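Local coordinates for protein alginate lyase A1-II' (Sphingomonas sp. A1, PDB 2CWS) that probably depolymerises alginate as a polysaccharide lyase of family 7, this chain being the lyase domain of a longer protein, at residues L93-Q99 with I217-L223; A4-F10 with T43-M49. All coordinates share one frame; numbering follows the deposited sequence.

Contact 1 (L93-Q99 with I217-L223); sequences LSGKTVQ and IAKLYSL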
loop_
_atom_site.group_PDB
_atom_site.type_symbol
_atom_site.label_atom_id
_atom_site.label_comp_id
_atom_site.label_asym_id
_atom_site.label_seq_id
_atom_site.Cartn_x
_atom_site.Cartn_y
_atom_site.Cartn_z
ATOM N N LEU A 93 5.618 8.819 -1.466
ATOM C CA LEU A 93 6.596 8.047 -0.712
ATOM C C LEU A 93 7.865 7.965 -1.537
ATOM O O LEU A 93 7.875 8.106 -2.773
ATOM C CB LEU A 93 6.048 6.660 -0.307
ATOM C CG LEU A 93 5.620 5.717 -1.458
ATOM C CD1 LEU A 93 6.788 4.946 -2.082
ATOM C CD2 LEU A 93 4.651 4.688 -0.866
ATOM N N SER A 94 8.952 7.643 -0.847
ATOM C CA SER A 94 10.191 7.263 -1.512
ATOM C C SER A 94 10.656 5.962 -0.872
ATOM O O SER A 94 10.523 5.814 0.352
ATOM C CB SER A 94 11.293 8.326 -1.526
ATOM O OG SER A 94 11.756 8.506 -0.216
ATOM N N GLY A 95 11.119 5.042 -1.668
ATOM C CA GLY A 95 11.442 3.726 -1.116
ATOM C C GLY A 95 12.163 2.873 -2.099
ATOM O O GLY A 95 12.569 3.325 -3.193
ATOM N N LYS A 96 12.340 1.610 -1.757
ATOM C CA LYS A 96 12.964 0.638 -2.631
ATOM C C LYS A 96 12.520 -0.762 -2.199
ATOM O O LYS A 96 12.111 -0.962 -1.068
ATOM C CB LYS A 96 14.510 0.664 -2.634
ATOM C CG LYS A 96 15.128 0.459 -1.242
ATOM C CD LYS A 96 16.613 0.159 -1.281
ATOM C CE LYS A 96 17.337 1.400 -1.717
ATOM N NZ LYS A 96 18.805 1.089 -1.963
ATOM N N THR A 97 12.620 -1.684 -3.155
ATOM C CA THR A 97 12.420 -3.107 -2.816
ATOM C C THR A 97 13.788 -3.723 -2.790
ATOM O O THR A 97 14.553 -3.654 -3.761
ATOM C CB THR A 97 11.455 -3.736 -3.821
ATOM O OG1 THR A 97 10.146 -3.182 -3.607
ATOM C CG2 THR A 97 11.346 -5.243 -3.589
ATOM N N VAL A 98 14.098 -4.366 -1.661
ATOM C CA VAL A 98 15.434 -4.900 -1.387
ATOM C C VAL A 98 15.540 -6.367 -1.767
ATOM O O VAL A 98 16.602 -6.788 -2.244
ATOM C CB VAL A 98 15.744 -4.718 0.121
ATOM C CG1 VAL A 98 17.028 -5.459 0.526
ATOM C CG2 VAL A 98 15.809 -3.222 0.485
ATOM N N GLN A 99 14.494 -7.140 -1.493
ATOM C CA GLN A 99 14.533 -8.590 -1.676
ATOM C C GLN A 99 13.115 -9.028 -2.069
ATOM O O GLN A 99 12.138 -8.523 -1.501
ATOM C CB GLN A 99 14.950 -9.288 -0.363
ATOM C CG GLN A 99 14.968 -10.812 -0.483
ATOM C CD GLN A 99 15.367 -11.400 0.867
ATOM O OE1 GLN A 99 16.500 -11.168 1.345
ATOM N NE2 GLN A 99 14.519 -12.217 1.492
ATOM N N ILE A 217 11.632 -7.993 1.317
ATOM C CA ILE A 217 11.962 -6.794 2.090
ATOM C C ILE A 217 11.667 -5.584 1.224
ATOM O O ILE A 217 12.185 -5.496 0.109
ATOM C CB ILE A 217 13.438 -6.759 2.497
ATOM C CG1 ILE A 217 13.832 -7.964 3.370
ATOM C CG2 ILE A 217 13.765 -5.443 3.197
ATOM C CD1 ILE A 217 15.350 -8.126 3.547
ATOM N N ALA A 218 10.889 -4.655 1.769
ATOM C CA ALA A 218 10.682 -3.356 1.125
ATOM C C ALA A 218 11.013 -2.271 2.144
ATOM O O ALA A 218 10.846 -2.482 3.354
ATOM C CB ALA A 218 9.243 -3.171 0.645
ATOM N N LYS A 219 11.487 -1.123 1.647
ATOM C CA LYS A 219 11.877 -0.009 2.463
ATOM C C LYS A 219 11.187 1.272 2.059
ATOM O O LYS A 219 10.922 1.483 0.850
ATOM C CB LYS A 219 13.407 0.252 2.296
ATOM C CG LYS A 219 14.235 -0.745 3.064
ATOM C CD LYS A 219 15.746 -0.483 2.881
ATOM C CE LYS A 219 16.537 -1.271 3.919
ATOM N NZ LYS A 219 18.017 -0.985 3.818
ATOM N N LEU A 220 10.953 2.124 3.050
ATOM C CA LEU A 220 10.502 3.498 2.815
ATOM C C LEU A 220 11.471 4.448 3.534
ATOM O O LEU A 220 11.861 4.231 4.666
ATOM C CB LEU A 220 9.082 3.718 3.329
ATOM C CG LEU A 220 7.993 2.913 2.567
ATOM C CD1 LEU A 220 6.646 3.094 3.218
ATOM C CD2 LEU A 220 7.933 3.324 1.112
ATOM N N TYR A 221 11.771 5.557 2.815
ATOM C CA TYR A 221 12.583 6.640 3.374
ATOM C C TYR A 221 11.733 7.873 3.664
ATOM O O TYR A 221 12.107 8.692 4.484
ATOM C CB TYR A 221 13.707 7.054 2.395
ATOM C CG TYR A 221 14.692 5.916 2.178
ATOM C CD1 TYR A 221 14.550 5.083 1.079
ATOM C CD2 TYR A 221 15.709 5.666 3.079
ATOM C CE1 TYR A 221 15.408 4.029 0.863
ATOM C CE2 TYR A 221 16.569 4.601 2.856
ATOM C CZ TYR A 221 16.427 3.797 1.771
ATOM O OH TYR A 221 17.279 2.738 1.514
ATOM N N SER A 222 10.560 7.979 3.033
ATOM C CA SER A 222 9.631 9.079 3.317
ATOM C C SER A 222 8.225 8.564 2.974
ATOM O O SER A 222 8.090 7.695 2.092
ATOM C CB SER A 222 9.991 10.340 2.536
ATOM O OG SER A 222 9.960 10.074 1.162
ATOM N N LEU A 223 7.224 9.125 3.665
ATOM C CA LEU A 223 5.823 8.665 3.465
ATOM C C LEU A 223 4.917 9.738 4.005
ATOM O O LEU A 223 5.003 10.068 5.196
ATOM C CB LEU A 223 5.574 7.366 4.237
ATOM C CG LEU A 223 4.129 6.825 4.211
ATOM C CD1 LEU A 223 3.677 6.471 2.805
ATOM C CD2 LEU A 223 4.011 5.640 5.163
#
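Lys96 and Lys219 face each other across two antiparallel strands. In the Lys96 conformer given, one of two modelled, their side chains run side by side in the same direction, with CG of Lys96 3.9 Å from CB of Lys219. Lys96 NZ then binds the carbonyl of Gly159, and the Tyr221 ring meets Lys96 CG at its edge, its OH probably hydrogen-bonded to Asp46. Lys219 NZ forms salt bridges with Asp44 and Asp46. On the other flank Val98 lays CG2 across the Lys219 chain, 3.6 Å from its CD. Ser94, in one of its two conformers, and Ser222 both set OG between backbone N and carbonyl carbon (chi1 68° and 59°), which brings the hydroxyls to 2.8 Å in a hydrogen bond either could donate. The opposite face is largely apolar: Leu93 CD1 touches Leu220 CD2 at 3.8 Å, and both leucines pack on Ala202, though Thr97 OG1 bonds Tyr162 OH. Val98 and Gln99 opposite Ile217 form one classic bulge, their N atoms both gripping Ile217 O; Tyr221 and Ser222 opposite Ser94 form a second. The strands belong to one sheet of this lyase family's concanavalin-like beta-sandwich (jelly roll), the leucine face turned to the other sheet.

Contact 2 (A4-F10 with T43-M49); sequences AAPGKNF and TDTDGAM
The connection of a beta hairpin, 44-48, with the strand residues Thr43 and Met49 that flank it, meets the N-terminal segment 4-10 here; it contains a type I turn from Asp44 to Gly47, overlapped by an Asx turn in which Asp46 OD1 accepts from Ala48 N. Thr43 makes the direct polar link. Its OG1, anti to its own carbonyl carbon (chi1 -65°), donates to Ala4 O at 2.6 Å, in the carbonyl plane and on a lone pair. Thr43 OG1 also sits 3.3 Å from Pro6 CD, the proline ring and the threonine side chain lying alongside with opposite headings. A water bridges the two segments, donating to Thr43 OG1 at 2.9 Å and also bonded to Asn9 OD1 and Gly47 O. Beyond it the contact turns apolar. Met49 runs beneath Phe10: its CB is 3.5 Å from Phe10 CE1, and the bend at chi3 (58°) brings CE over the ring face, 3.7 Å from the Phe10 centroid. SD lies over that face as well, making a Met-aromatic contact, and Met49 CG packs 3.7 Å from Pro6 CB. Thus the short, weakly bonded helix 6-9 and Phe10 after it sit against the hairpin 41-43/49-54 at the border of the seven-stranded sheet, where Pro6 and Met49 share Phe41 as a neighbour and Met49 also touches Leu220 and Leu223 of strand 215-228.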
loop_
_atom_site.group_PDB
_atom_site.type_symbol
_atom_site.label_atom_id
_atom_site.label_comp_id
_atom_site.label_asym_id
_atom_site.label_seq_id
_atom_site.Cartn_x
_atom_site.Cartn_y
_atom_site.Cartn_z
ATOM N N ALA A 4 16.576 4.653 15.662
ATOM C CA ALA A 4 15.310 4.720 16.394
ATOM C C ALA A 4 14.298 3.882 15.592
ATOM O O ALA A 4 14.522 3.732 14.409
ATOM C CB ALA A 4 14.901 6.147 16.538
ATOM N N ALA A 5 13.315 3.364 16.265
ATOM C CA ALA A 5 12.286 2.570 15.546
ATOM C C ALA A 5 11.563 3.463 14.583
ATOM O O ALA A 5 11.585 4.703 14.662
ATOM C CB ALA A 5 11.336 2.007 16.592
ATOM N N PRO A 6 10.865 2.849 13.630
ATOM C CA PRO A 6 10.321 3.695 12.553
ATOM C C PRO A 6 9.381 4.816 12.981
ATOM O O PRO A 6 9.356 5.857 12.338
ATOM C CB PRO A 6 9.606 2.669 11.649
ATOM C CG PRO A 6 10.447 1.437 11.840
ATOM C CD PRO A 6 10.742 1.417 13.328
ATOM N N GLY A 7 8.476 4.490 13.938
ATOM C CA GLY A 7 7.470 5.468 14.347
ATOM C C GLY A 7 8.039 6.738 14.980
ATOM O O GLY A 7 7.299 7.689 15.265
ATOM N N LYS A 8 9.337 6.844 15.174
ATOM C CA LYS A 8 10.074 8.034 15.523
ATOM C C LYS A 8 10.653 8.756 14.309
ATOM O O LYS A 8 10.958 9.996 14.460
ATOM C CB LYS A 8 11.242 7.626 16.419
ATOM C CG LYS A 8 10.931 6.755 17.632
ATOM C CD LYS A 8 9.915 7.428 18.536
ATOM C CE LYS A 8 9.710 6.564 19.778
ATOM N NZ LYS A 8 8.870 7.231 20.794
ATOM N N ASN A 9 10.982 8.212 13.146
ATOM C CA ASN A 9 11.429 8.828 11.899
ATOM C C ASN A 9 10.339 9.144 10.884
ATOM O O ASN A 9 10.632 9.772 9.852
ATOM C CB ASN A 9 12.389 7.840 11.201
ATOM C CG ASN A 9 13.616 7.558 12.068
ATOM O OD1 ASN A 9 14.192 6.475 12.036
ATOM N ND2 ASN A 9 14.003 8.556 12.813
ATOM N N PHE A 10 9.132 8.681 11.211
ATOM C CA PHE A 10 8.003 8.840 10.344
ATOM C C PHE A 10 6.800 9.259 11.183
ATOM O O PHE A 10 6.727 8.830 12.345
ATOM C CB PHE A 10 7.603 7.543 9.616
ATOM C CG PHE A 10 8.640 7.132 8.592
ATOM C CD1 PHE A 10 9.774 6.485 8.973
ATOM C CD2 PHE A 10 8.422 7.465 7.255
ATOM C CE1 PHE A 10 10.739 6.123 8.041
ATOM C CE2 PHE A 10 9.378 7.052 6.310
ATOM C CZ PHE A 10 10.539 6.406 6.722
ATOM N N THR A 43 13.818 -0.281 11.754
ATOM C CA THR A 43 14.653 0.734 11.090
ATOM C C THR A 43 15.970 0.080 10.727
ATOM O O THR A 43 16.646 -0.470 11.605
ATOM C CB THR A 43 14.892 1.900 12.049
ATOM O OG1 THR A 43 13.638 2.530 12.303
ATOM C CG2 THR A 43 15.899 2.871 11.431
ATOM N N ASP A 44 16.328 0.119 9.428
ATOM C CA ASP A 44 17.627 -0.419 9.025
ATOM C C ASP A 44 18.714 0.604 9.272
ATOM O O ASP A 44 18.469 1.745 9.668
ATOM C CB ASP A 44 17.548 -0.920 7.577
ATOM C CG ASP A 44 18.522 -2.017 7.263
ATOM O OD1 ASP A 44 19.356 -2.383 8.107
ATOM O OD2 ASP A 44 18.414 -2.556 6.138
ATOM N N THR A 45 19.948 0.187 9.021
ATOM C CA THR A 45 21.077 1.098 9.309
ATOM C C THR A 45 21.083 2.354 8.441
ATOM O O THR A 45 21.773 3.329 8.808
ATOM C CB THR A 45 22.385 0.308 9.113
ATOM O OG1 THR A 45 22.450 -0.193 7.777
ATOM C CG2 THR A 45 22.506 -0.854 10.082
ATOM N N ASP A 46 20.391 2.327 7.316
ATOM C CA ASP A 46 20.258 3.487 6.437
ATOM C C ASP A 46 19.073 4.362 6.822
ATOM O O ASP A 46 18.789 5.279 6.063
ATOM C CB ASP A 46 20.134 3.036 4.973
ATOM C CG ASP A 46 18.911 2.184 4.702
ATOM O OD1 ASP A 46 18.110 1.912 5.607
ATOM O OD2 ASP A 46 18.758 1.758 3.520
ATOM N N GLY A 47 18.450 4.095 7.983
ATOM C CA GLY A 47 17.310 4.892 8.422
ATOM C C GLY A 47 15.984 4.451 7.833
ATOM O O GLY A 47 14.943 5.003 8.229
ATOM N N ALA A 48 15.976 3.515 6.898
ATOM C CA ALA A 48 14.686 3.187 6.268
ATOM C C ALA A 48 13.771 2.455 7.210
ATOM O O ALA A 48 14.175 1.586 7.978
ATOM C CB ALA A 48 14.901 2.245 5.069
ATOM N N MET A 49 12.466 2.787 7.069
ATOM C CA MET A 49 11.403 1.949 7.658
ATOM C C MET A 49 11.316 0.702 6.764
ATOM O O MET A 49 11.041 0.810 5.556
ATOM C CB MET A 49 10.117 2.731 7.706
ATOM C CG MET A 49 8.880 1.938 8.103
ATOM S SD MET A 49 7.476 2.956 8.545
ATOM C CE MET A 49 7.248 3.927 7.063
HETATM O O HOH W 1 12.906 4.407 10.286
#

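Both contacts involve the seven-stranded sheet. Contact 1 joins two of its inner strands and is the more interior, with no exposed residue among those that touch. Contact 2 lies farther from the chain's centre, where the N-terminal segment meets the hairpin at the sheet's border; it is partly buried, with exposed Ala4 and Asn9 at its rim. A ladder of backbone bonds, with leucines turned inward, holds contact 1; contact 2 relies instead on a threonine hydroxyl, a shared water and a methionine over a phenylalanine. Their centres are 11 Å apart, and they touch directly through the two aspartates of the hairpin connection. Phe10 CZ also packs 3.3 Å from Leu220 O, beside the bulge.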